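Local coordinates for O-methyltransferase (Saccharopolyspora spinosa, PDB 4CE0), which probably transfers a methyl group from S-adenosyl-L-methionine to the 4'-hydroxyl of the spinosyn rhamnose during antibiotic biosynthesis, with magnesium and S-adenosyl-L-homocysteine bound in its site, at residues A[13-18]-A[151-156]. Numbering follows the deposited sequence.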
# COMPACT_ATOMS: atom_id res chain seq x y z
N LYS A 13 -6.21 -2.04 -1.63
CA LYS A 13 -6.75 -2.75 -2.80
C LYS A 13 -5.77 -2.73 -3.96
O LYS A 13 -5.58 -3.75 -4.63
CB LYS A 13 -8.12 -2.16 -3.22
CG LYS A 13 -9.20 -2.47 -2.16
CD LYS A 13 -10.56 -1.95 -2.52
CE LYS A 13 -10.60 -0.46 -2.50
NZ LYS A 13 -12.01 0.01 -2.44
N LYS A 14 -5.14 -1.59 -4.20
CA LYS A 14 -4.12 -1.47 -5.23
C LYS A 14 -2.94 -2.38 -4.90
O LYS A 14 -2.39 -3.05 -5.77
CB LYS A 14 -3.62 -0.03 -5.32
CG LYS A 14 -4.58 0.98 -5.95
CD LYS A 14 -3.96 2.38 -5.78
CE LYS A 14 -4.72 3.51 -6.47
NZ LYS A 14 -5.99 3.84 -5.77
N VAL A 15 -2.54 -2.38 -3.63
CA VAL A 15 -1.41 -3.21 -3.22
C VAL A 15 -1.70 -4.73 -3.33
O VAL A 15 -0.89 -5.47 -3.86
CB VAL A 15 -0.97 -2.86 -1.80
CG1 VAL A 15 0.27 -3.66 -1.43
CG2 VAL A 15 -0.73 -1.34 -1.71
N LEU A 16 -2.83 -5.18 -2.80
CA LEU A 16 -3.15 -6.60 -2.78
C LEU A 16 -3.28 -7.21 -4.18
O LEU A 16 -3.00 -8.38 -4.39
CB LEU A 16 -4.46 -6.82 -2.02
CG LEU A 16 -4.38 -6.60 -0.52
CD1 LEU A 16 -5.81 -6.45 0.08
CD2 LEU A 16 -3.64 -7.73 0.11
N THR A 17 -3.76 -6.41 -5.14
CA THR A 17 -3.82 -6.81 -6.54
C THR A 17 -2.52 -6.52 -7.31
O THR A 17 -2.42 -6.80 -8.50
CB THR A 17 -4.91 -6.02 -7.26
OG1 THR A 17 -4.70 -4.64 -6.97
CG2 THR A 17 -6.32 -6.44 -6.78
N ASN A 18 -1.54 -5.94 -6.62
CA ASN A 18 -0.27 -5.52 -7.20
C ASN A 18 -0.39 -4.62 -8.42
O ASN A 18 0.32 -4.82 -9.41
CB ASN A 18 0.58 -6.73 -7.53
CG ASN A 18 2.06 -6.36 -7.76
OD1 ASN A 18 2.58 -5.39 -7.20
ND2 ASN A 18 2.72 -7.14 -8.59
N ALA A 151 1.61 -10.78 7.90
CA ALA A 151 2.56 -10.07 8.74
C ALA A 151 3.18 -8.95 7.93
O ALA A 151 3.58 -7.94 8.46
CB ALA A 151 3.66 -11.04 9.28
N ARG A 152 3.21 -9.10 6.62
CA ARG A 152 3.74 -8.03 5.78
C ARG A 152 2.93 -6.77 5.90
O ARG A 152 3.47 -5.67 5.75
CB ARG A 152 3.88 -8.49 4.33
CG ARG A 152 5.03 -9.48 4.21
CD ARG A 152 4.99 -10.35 2.99
NE ARG A 152 6.31 -10.38 2.36
CZ ARG A 152 6.54 -10.81 1.13
NH1 ARG A 152 5.52 -11.26 0.38
NH2 ARG A 152 7.77 -10.78 0.63
N TYR A 153 1.64 -6.91 6.19
CA TYR A 153 0.72 -5.77 6.28
C TYR A 153 0.56 -5.32 7.73
O TYR A 153 -0.21 -4.40 8.02
CB TYR A 153 -0.64 -6.10 5.64
CG TYR A 153 -0.58 -6.38 4.14
CD1 TYR A 153 -0.71 -5.35 3.21
CD2 TYR A 153 -0.40 -7.67 3.66
CE1 TYR A 153 -0.65 -5.61 1.85
CE2 TYR A 153 -0.33 -7.94 2.31
CZ TYR A 153 -0.45 -6.91 1.40
OH TYR A 153 -0.42 -7.19 0.05
N GLY A 154 1.32 -5.95 8.63
CA GLY A 154 1.15 -5.70 10.04
C GLY A 154 -0.21 -6.14 10.57
O GLY A 154 -0.73 -5.56 11.51
N LEU A 155 -0.78 -7.20 9.99
CA LEU A 155 -2.11 -7.65 10.41
C LEU A 155 -2.17 -9.09 10.89
O LEU A 155 -3.25 -9.66 10.91
CB LEU A 155 -3.12 -7.45 9.28
CG LEU A 155 -3.34 -5.98 8.93
CD1 LEU A 155 -4.02 -5.87 7.59
CD2 LEU A 155 -4.17 -5.26 10.01
N LEU A 156 -1.04 -9.67 11.30
CA LEU A 156 -1.06 -11.04 11.79
C LEU A 156 -1.26 -11.01 13.29
O LEU A 156 -0.30 -11.04 14.03
CB LEU A 156 0.24 -11.76 11.43
CG LEU A 156 0.32 -13.22 11.89
CD1 LEU A 156 -0.78 -14.03 11.23
CD2 LEU A 156 1.69 -13.83 11.56
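Leu16 and Val15, on the last turn of helix 6-16, receive the phenol end of Tyr153, which reaches across from the end of helix 143-152. Leu16 CD2 makes the closest approach, obliquely against the C-O end of the phenol, 3.3 Å from Tyr153 OH and 3.5 Å from Tyr153 CZ. Val15 CG1 lies instead at the ring edge, near its plane, 3.9 Å from both Tyr153 CE1 and Tyr153 OH. This methyl stands anti to the backbone N of Val15 (chi1 -176°), a placement that turns it to the tyrosine. The branched aliphatic side chains suit this buried setting, and the tyrosine's length suits it to bridge the 9.9 Å between the CA atoms of Leu16 and Tyr153. The hydroxyl, lying against both methyls, is hydrogen-bonded to His52 ND1. Directly after the tyrosine, Gly154 ends helix 143-152 in a Schellman motif, its positive phi suiting glycine; Asn18 closes helix 6-16 in the same way. Phe92 of helix 88-100 packs on Leu16; from the second subunit, Ile20 packs on Tyr153 and Val15 on its counterpart here. Apolar contact thus joins the N-terminal helix to helix 143-152 at the subunit interface, while His52 anchors the tyrosine's buried polar end.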